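Local coordinates for protein LYND (Lyngbya aestuarii, PDB 4V1T) that probably acts as an ATP-dependent YcaO cyclodehydratase, turning cysteine residues of precursor peptides into thiazolines during cyanobactin biosynthesis, at residues V594-G602 with R748-W758; G554-R562 with L763-P774. All coordinates share one frame; numbering follows the deposited sequence.

Interaction 1. Residues V594-G602 with R748-W758; sequences VLDLTADLG and RLYDVPVKLGW
Asp600 and Arg748 carry the charged part of this contact, a two-pronged salt bridge in which the guanidinium meets the carboxylate end-on. Arg748 NH2 lies 2.7 Å from Asp600 OD1 and Arg748 NH1 2.8 Å from Asp600 OD2, each oxygen offering its syn lone pair, and the two flat groups are only 28° from coplanar. Asp600 CG sits between its backbone N and carbonyl carbon (chi1 59°), a setting that turns the carboxylate to the arginine; Arg748 bends at chi3 to bring its end group round. Two grips of this kind fix the rotation of both groups. Val752 CG2 lies over the centre of the guanidinium, 3.7 Å above its plane, and Asp553, on helix 538-561, is a second acidic partner of NH2, so the arginine's charge is probably shared between two carboxylates.

In fold terms, the loop that follows strand 590-596, with its type I beta turn from Ala599 to Gly602, is set against helix 748-755, whose C-terminal end closes in a Schellman motif with Gly757 at positive phi.

The apolar part gathers round Ala599. Its CA lies 3.7 Å from Leu756 CD1, and its CB is 4.0 Å from Trp758 CH2. Leu756 CD1 also rests over one face of the Trp758 indole, offset toward the rim, while the other methyl, CD2, reaches Asp600 CB.

Carbonyl oxygens approach the indole at its edge: Thr598 O is 3.3 Å from Trp758 CZ2, near the ring plane. Arg565 adds a cation-pi contact to this tryptophan and a salt bridge to Asp596.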
# COMPACT_ATOMS: atom_id res chain seq x y z
N VAL B 594 -13.37 22.35 -24.10
CA VAL B 594 -12.53 23.26 -23.33
C VAL B 594 -12.61 24.68 -23.88
O VAL B 594 -12.62 24.87 -25.09
CB VAL B 594 -11.06 22.77 -23.33
CG1 VAL B 594 -10.15 23.76 -22.62
CG2 VAL B 594 -10.97 21.41 -22.69
N LEU B 595 -12.66 25.65 -22.97
CA LEU B 595 -12.65 27.08 -23.34
C LEU B 595 -11.34 27.76 -22.96
O LEU B 595 -10.73 27.43 -21.95
CB LEU B 595 -13.80 27.81 -22.65
CG LEU B 595 -15.22 27.32 -22.91
CD1 LEU B 595 -16.18 28.21 -22.15
CD2 LEU B 595 -15.56 27.29 -24.39
N ASP B 596 -10.92 28.72 -23.77
CA ASP B 596 -9.72 29.51 -23.48
C ASP B 596 -10.07 30.70 -22.58
O ASP B 596 -10.92 31.50 -22.92
CB ASP B 596 -9.08 30.00 -24.77
CG ASP B 596 -7.92 30.95 -24.52
OD1 ASP B 596 -6.79 30.47 -24.32
OD2 ASP B 596 -8.15 32.19 -24.51
N LEU B 597 -9.38 30.80 -21.44
CA LEU B 597 -9.57 31.89 -20.48
C LEU B 597 -8.32 32.77 -20.37
O LEU B 597 -8.24 33.66 -19.51
CB LEU B 597 -9.92 31.30 -19.11
CG LEU B 597 -11.39 31.18 -18.72
CD1 LEU B 597 -12.28 30.78 -19.88
CD2 LEU B 597 -11.53 30.20 -17.57
N THR B 598 -7.35 32.52 -21.24
CA THR B 598 -6.09 33.26 -21.22
C THR B 598 -6.34 34.76 -21.35
O THR B 598 -6.87 35.22 -22.36
CB THR B 598 -5.17 32.79 -22.35
OG1 THR B 598 -5.13 31.36 -22.37
CG2 THR B 598 -3.75 33.34 -22.16
N ALA B 599 -5.95 35.52 -20.33
CA ALA B 599 -6.22 36.95 -20.27
C ALA B 599 -4.93 37.76 -20.41
O ALA B 599 -3.99 37.32 -21.07
CB ALA B 599 -6.97 37.30 -18.98
N ASP B 600 -4.87 38.94 -19.79
CA ASP B 600 -3.82 39.92 -20.06
C ASP B 600 -2.40 39.49 -19.66
O ASP B 600 -1.42 40.07 -20.12
CB ASP B 600 -4.15 41.26 -19.39
CG ASP B 600 -4.30 41.13 -17.88
OD1 ASP B 600 -4.83 40.09 -17.42
OD2 ASP B 600 -3.90 42.07 -17.16
N LEU B 601 -2.28 38.46 -18.83
CA LEU B 601 -0.96 37.98 -18.41
C LEU B 601 -0.38 37.01 -19.44
O LEU B 601 0.83 36.76 -19.46
CB LEU B 601 -1.03 37.31 -17.04
CG LEU B 601 -1.58 38.15 -15.88
CD1 LEU B 601 -1.35 37.44 -14.55
CD2 LEU B 601 -0.97 39.54 -15.85
N GLY B 602 -1.24 36.47 -20.29
CA GLY B 602 -0.81 35.61 -21.38
C GLY B 602 -0.43 34.20 -20.94
O GLY B 602 0.06 33.41 -21.75
N ARG B 748 -9.73 44.96 -12.07
CA ARG B 748 -9.50 44.07 -13.19
C ARG B 748 -10.77 43.42 -13.74
O ARG B 748 -10.89 43.19 -14.95
CB ARG B 748 -8.50 42.98 -12.78
CG ARG B 748 -7.09 43.47 -12.51
CD ARG B 748 -6.17 42.33 -12.10
NE ARG B 748 -6.25 41.20 -13.01
CZ ARG B 748 -5.55 41.08 -14.14
NH1 ARG B 748 -4.70 42.03 -14.51
NH2 ARG B 748 -5.69 40.01 -14.90
N LEU B 749 -11.71 43.12 -12.86
CA LEU B 749 -12.95 42.45 -13.26
C LEU B 749 -13.66 43.23 -14.36
O LEU B 749 -14.21 42.65 -15.30
CB LEU B 749 -13.87 42.28 -12.05
CG LEU B 749 -15.14 41.46 -12.29
CD1 LEU B 749 -14.82 40.00 -12.59
CD2 LEU B 749 -16.06 41.57 -11.09
N TYR B 750 -13.64 44.55 -14.25
CA TYR B 750 -14.29 45.43 -15.22
C TYR B 750 -13.33 45.81 -16.35
O TYR B 750 -13.74 45.88 -17.51
CB TYR B 750 -14.80 46.71 -14.52
CG TYR B 750 -15.79 46.44 -13.39
CD1 TYR B 750 -17.15 46.37 -13.64
CD2 TYR B 750 -15.36 46.25 -12.09
CE1 TYR B 750 -18.06 46.11 -12.63
CE2 TYR B 750 -16.26 45.99 -11.06
CZ TYR B 750 -17.61 45.92 -11.34
OH TYR B 750 -18.49 45.66 -10.33
N ASP B 751 -12.07 46.05 -16.00
CA ASP B 751 -11.12 46.70 -16.91
C ASP B 751 -10.45 45.76 -17.92
O ASP B 751 -10.28 46.12 -19.09
CB ASP B 751 -10.03 47.41 -16.11
CG ASP B 751 -10.59 48.51 -15.21
OD1 ASP B 751 -11.82 48.58 -15.04
OD2 ASP B 751 -9.79 49.30 -14.67
N VAL B 752 -10.04 44.57 -17.48
CA VAL B 752 -9.24 43.69 -18.34
C VAL B 752 -9.95 43.38 -19.66
O VAL B 752 -9.33 43.46 -20.72
CB VAL B 752 -8.86 42.38 -17.63
CG1 VAL B 752 -8.13 41.43 -18.58
CG2 VAL B 752 -7.98 42.68 -16.42
N PRO B 753 -11.25 43.02 -19.62
CA PRO B 753 -11.94 42.65 -20.87
C PRO B 753 -11.94 43.73 -21.95
O PRO B 753 -11.90 43.38 -23.13
CB PRO B 753 -13.37 42.34 -20.41
CG PRO B 753 -13.23 41.96 -18.98
CD PRO B 753 -12.12 42.81 -18.44
N VAL B 754 -11.98 45.01 -21.57
CA VAL B 754 -11.95 46.06 -22.58
C VAL B 754 -10.53 46.26 -23.09
O VAL B 754 -10.32 46.54 -24.27
CB VAL B 754 -12.53 47.41 -22.07
CG1 VAL B 754 -13.77 47.17 -21.22
CG2 VAL B 754 -11.49 48.21 -21.30
N LYS B 755 -9.55 46.12 -22.20
CA LYS B 755 -8.15 46.24 -22.59
C LYS B 755 -7.78 45.19 -23.63
O LYS B 755 -6.97 45.44 -24.52
CB LYS B 755 -7.24 46.09 -21.37
CG LYS B 755 -6.88 47.39 -20.67
CD LYS B 755 -5.50 47.30 -20.05
CE LYS B 755 -5.09 48.61 -19.38
NZ LYS B 755 -3.63 48.66 -19.08
N LEU B 756 -8.40 44.01 -23.53
CA LEU B 756 -8.12 42.91 -24.45
C LEU B 756 -9.03 42.94 -25.68
O LEU B 756 -8.86 42.15 -26.61
CB LEU B 756 -8.26 41.57 -23.72
CG LEU B 756 -7.29 41.37 -22.55
CD1 LEU B 756 -7.59 40.05 -21.84
CD2 LEU B 756 -5.85 41.42 -23.01
N GLY B 757 -9.99 43.85 -25.68
CA GLY B 757 -10.91 43.99 -26.80
C GLY B 757 -12.02 42.96 -26.75
O GLY B 757 -12.71 42.75 -27.74
N TRP B 758 -12.20 42.33 -25.59
CA TRP B 758 -13.27 41.35 -25.39
C TRP B 758 -14.61 42.07 -25.26
O TRP B 758 -15.65 41.53 -25.61
CB TRP B 758 -12.99 40.49 -24.15
CG TRP B 758 -11.84 39.53 -24.33
CD1 TRP B 758 -11.19 39.24 -25.49
CD2 TRP B 758 -11.23 38.72 -23.32
NE1 TRP B 758 -10.21 38.31 -25.27
CE2 TRP B 758 -10.21 37.97 -23.94
CE3 TRP B 758 -11.44 38.56 -21.95
CZ2 TRP B 758 -9.41 37.08 -23.24
CZ3 TRP B 758 -10.64 37.67 -21.25
CH2 TRP B 758 -9.64 36.94 -21.89

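Interaction 2. Residues G554-R562 with L763-P774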
# COMPACT_ATOMS: atom_id res chain seq x y z
N GLY B 554 -8.81 34.55 -14.31
CA GLY B 554 -9.31 34.23 -15.63
C GLY B 554 -10.76 33.78 -15.62
O GLY B 554 -11.56 34.20 -16.47
N VAL B 555 -11.11 32.92 -14.66
CA VAL B 555 -12.47 32.44 -14.53
C VAL B 555 -13.39 33.60 -14.18
O VAL B 555 -14.47 33.75 -14.77
CB VAL B 555 -12.59 31.32 -13.46
CG1 VAL B 555 -14.05 30.99 -13.18
CG2 VAL B 555 -11.87 30.06 -13.93
N ALA B 556 -12.96 34.43 -13.24
CA ALA B 556 -13.77 35.56 -12.79
C ALA B 556 -14.15 36.47 -13.96
O ALA B 556 -15.30 36.85 -14.11
CB ALA B 556 -13.04 36.36 -11.72
N LEU B 557 -13.16 36.81 -14.78
CA LEU B 557 -13.38 37.67 -15.93
C LEU B 557 -14.42 37.07 -16.85
O LEU B 557 -15.38 37.74 -17.25
CB LEU B 557 -12.06 37.88 -16.69
CG LEU B 557 -10.94 38.64 -15.97
CD1 LEU B 557 -9.75 38.82 -16.89
CD2 LEU B 557 -11.41 39.99 -15.45
N TRP B 558 -14.23 35.80 -17.18
CA TRP B 558 -15.12 35.10 -18.10
C TRP B 558 -16.52 34.95 -17.53
O TRP B 558 -17.51 35.29 -18.19
CB TRP B 558 -14.54 33.72 -18.43
CG TRP B 558 -15.55 32.73 -18.92
CD1 TRP B 558 -16.28 32.79 -20.08
CD2 TRP B 558 -15.92 31.50 -18.28
NE1 TRP B 558 -17.10 31.68 -20.18
CE2 TRP B 558 -16.88 30.87 -19.09
CE3 TRP B 558 -15.52 30.87 -17.09
CZ2 TRP B 558 -17.46 29.65 -18.75
CZ3 TRP B 558 -16.10 29.66 -16.76
CH2 TRP B 558 -17.06 29.06 -17.59
N TRP B 559 -16.60 34.47 -16.30
CA TRP B 559 -17.88 34.12 -15.69
C TRP B 559 -18.79 35.31 -15.43
O TRP B 559 -19.98 35.28 -15.74
CB TRP B 559 -17.63 33.38 -14.37
CG TRP B 559 -18.89 32.95 -13.70
CD1 TRP B 559 -19.58 33.65 -12.75
CD2 TRP B 559 -19.61 31.74 -13.92
NE1 TRP B 559 -20.69 32.94 -12.36
CE2 TRP B 559 -20.73 31.77 -13.07
CE3 TRP B 559 -19.42 30.63 -14.75
CZ2 TRP B 559 -21.66 30.73 -13.03
CZ3 TRP B 559 -20.34 29.61 -14.71
CH2 TRP B 559 -21.44 29.66 -13.86
N TYR B 560 -18.24 36.36 -14.83
CA TYR B 560 -19.06 37.47 -14.36
C TYR B 560 -19.34 38.50 -15.44
O TYR B 560 -20.35 39.20 -15.38
CB TYR B 560 -18.41 38.12 -13.13
CG TYR B 560 -18.45 37.19 -11.95
CD1 TYR B 560 -19.64 36.98 -11.23
CD2 TYR B 560 -17.32 36.48 -11.56
CE1 TYR B 560 -19.67 36.10 -10.17
CE2 TYR B 560 -17.35 35.61 -10.50
CZ TYR B 560 -18.52 35.42 -9.81
OH TYR B 560 -18.53 34.54 -8.75
N ASN B 561 -18.47 38.58 -16.44
CA ASN B 561 -18.78 39.36 -17.64
C ASN B 561 -19.57 38.51 -18.63
O ASN B 561 -20.05 39.02 -19.64
CB ASN B 561 -17.51 39.89 -18.29
CG ASN B 561 -16.77 40.88 -17.42
OD1 ASN B 561 -17.14 42.05 -17.33
ND2 ASN B 561 -15.71 40.42 -16.77
N ARG B 562 -19.71 37.22 -18.34
CA ARG B 562 -20.42 36.28 -19.20
C ARG B 562 -19.91 36.38 -20.63
O ARG B 562 -20.67 36.58 -21.58
CB ARG B 562 -21.93 36.50 -19.12
CG ARG B 562 -22.51 36.07 -17.78
CD ARG B 562 -24.02 36.28 -17.73
NE ARG B 562 -24.38 37.64 -17.36
CZ ARG B 562 -25.62 38.04 -17.09
NH1 ARG B 562 -26.62 37.18 -17.15
NH2 ARG B 562 -25.86 39.30 -16.75
N LEU B 763 -18.80 46.58 -18.25
CA LEU B 763 -20.09 46.30 -17.64
C LEU B 763 -20.18 47.09 -16.34
O LEU B 763 -19.16 47.48 -15.77
CB LEU B 763 -20.27 44.81 -17.36
CG LEU B 763 -20.35 43.87 -18.56
CD1 LEU B 763 -20.39 42.44 -18.06
CD2 LEU B 763 -21.56 44.16 -19.43
N THR B 764 -21.41 47.35 -15.89
CA THR B 764 -21.61 47.93 -14.57
C THR B 764 -21.74 46.79 -13.57
O THR B 764 -21.89 45.63 -13.96
CB THR B 764 -22.88 48.80 -14.51
OG1 THR B 764 -24.04 47.99 -14.74
CG2 THR B 764 -22.82 49.90 -15.55
N GLU B 765 -21.67 47.13 -12.29
CA GLU B 765 -21.77 46.13 -11.23
C GLU B 765 -23.08 45.37 -11.33
O GLU B 765 -23.13 44.17 -11.06
CB GLU B 765 -21.65 46.79 -9.85
CG GLU B 765 -21.97 45.87 -8.68
CD GLU B 765 -21.60 46.47 -7.33
OE1 GLU B 765 -21.20 47.66 -7.29
OE2 GLU B 765 -21.70 45.75 -6.32
N ALA B 766 -24.14 46.07 -11.72
CA ALA B 766 -25.47 45.48 -11.81
C ALA B 766 -25.59 44.48 -12.95
O ALA B 766 -26.51 43.66 -12.95
CB ALA B 766 -26.51 46.58 -11.95
N GLN B 767 -24.69 44.56 -13.92
CA GLN B 767 -24.72 43.68 -15.09
C GLN B 767 -23.81 42.47 -14.91
O GLN B 767 -23.73 41.64 -15.80
CB GLN B 767 -24.28 44.43 -16.34
CG GLN B 767 -25.16 45.61 -16.70
CD GLN B 767 -24.59 46.41 -17.84
OE1 GLN B 767 -23.51 46.99 -17.73
NE2 GLN B 767 -25.31 46.45 -18.95
N MET B 768 -23.13 42.39 -13.78
CA MET B 768 -22.32 41.21 -13.48
C MET B 768 -23.23 40.01 -13.31
O MET B 768 -24.37 40.14 -12.88
CB MET B 768 -21.46 41.42 -12.23
CG MET B 768 -20.26 42.36 -12.43
SD MET B 768 -19.16 41.83 -13.74
CE MET B 768 -18.02 43.19 -13.91
N ASN B 769 -22.72 38.83 -13.67
CA ASN B 769 -23.49 37.60 -13.61
C ASN B 769 -24.14 37.45 -12.24
O ASN B 769 -23.44 37.40 -11.23
CB ASN B 769 -22.58 36.40 -13.88
CG ASN B 769 -23.36 35.14 -14.21
OD1 ASN B 769 -24.54 35.00 -13.89
ND2 ASN B 769 -22.68 34.20 -14.86
N PRO B 770 -25.48 37.41 -12.19
CA PRO B 770 -26.17 37.25 -10.91
C PRO B 770 -26.08 35.83 -10.37
O PRO B 770 -26.42 35.59 -9.21
CB PRO B 770 -27.62 37.61 -11.25
CG PRO B 770 -27.76 37.22 -12.67
CD PRO B 770 -26.44 37.51 -13.31
N THR B 771 -25.64 34.89 -11.20
CA THR B 771 -25.46 33.50 -10.78
C THR B 771 -24.06 33.29 -10.21
O THR B 771 -23.08 33.41 -10.94
CB THR B 771 -25.67 32.53 -11.94
OG1 THR B 771 -26.98 32.71 -12.48
CG2 THR B 771 -25.52 31.07 -11.46
N PRO B 772 -23.95 32.97 -8.91
CA PRO B 772 -22.61 32.74 -8.37
C PRO B 772 -21.97 31.51 -9.01
O PRO B 772 -22.67 30.53 -9.30
CB PRO B 772 -22.85 32.53 -6.87
CG PRO B 772 -24.25 33.02 -6.61
CD PRO B 772 -25.00 32.81 -7.87
N MET B 773 -20.67 31.56 -9.23
CA MET B 773 -19.96 30.43 -9.80
C MET B 773 -20.07 29.26 -8.81
O MET B 773 -19.61 29.37 -7.68
CB MET B 773 -18.50 30.79 -10.08
CG MET B 773 -17.90 30.04 -11.27
SD MET B 773 -17.57 28.31 -10.93
CE MET B 773 -16.29 28.45 -9.70
N PRO B 774 -20.71 28.14 -9.23
CA PRO B 774 -21.17 27.14 -8.25
C PRO B 774 -20.06 26.38 -7.53
O PRO B 774 -20.20 26.05 -6.35
CB PRO B 774 -22.01 26.17 -9.10
CG PRO B 774 -22.04 26.74 -10.48
CD PRO B 774 -20.90 27.67 -10.61
O HOH W 1 -22.37 39.58 -17.24
O HOH W 2 -16.50 44.86 -18.00
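Trp559 lies between Met773 and Asn769, and its side chain can be followed outward from the helix. From CB the indole swings anti to the backbone N (chi1 -179°), which carries it across the 763-774 loop. CG, CD2 and CE3 lie under Met773 CG, a CH-pi contact 3.8 Å from the centroid of the five-membered ring; Met773 SD stands farther off above the six-membered ring, a Met-aromatic contact. On the opposite face Asn769 ND2 sits over CD1 and CE2, its amide 17° from parallel with the ring. NE1 donates in the ring plane to Thr771 O at 2.8 Å, nearly along the C=O axis. Beyond it CZ2 meets Met773 CA, and CH2 touches Pro774 CD at 3.8 Å. With an alanine in its place, Thr771 O is likely to lose its indole donor, and a gap would probably open between Met773 and the Asn769 amide.

Asn769 is itself held several ways. Its ND2 gives a bond of 3.0 Å to Trp559 O, from above the carbonyl plane, and another to Tyr674; its backbone N bonds Tyr560 O on a lone pair, 2.9 Å away. Tyr560 O also takes a water that accepts from Arg562 NE and donates to Gln767 O. Arg562, bent at chi3, lays one guanidinium face over Asn769 CA and Pro770 CD, while its NH2 reaches Gln767 O at 3.3 Å. Leu763 CD1 packs against Asn561 OD1, which a second water links to Leu763 N.

Asn769 OD1 accepts from Thr771 N, forming an Asx turn, and this turn docks at the C-terminal end of helix 538-561, where Arg562 at positive phi is the C-prime residue of a Schellman motif.

From the N terminus, the chain first passes 554-562, the last turns of helix 538-561 and the residue that ends it, then 594-602, where strand 590-596 gives way to a turn. Some 145 residues later helix 748-755 returns to that turn, so interaction 1 closes a loop; 763-774 then comes back to the end of helix 538-561, and interaction 2 closes a larger loop in which the first is nested. Their centres lie about 13 Å apart and they touch: Leu749 O is 3.1 Å from Asn561 ND2, a probable hydrogen bond, and the Tyr750 ring packs on Met768 CE. Together they fasten the C-terminal segment to the end of helix 538-561 and the turn after strand 590-596, both in the YcaO region.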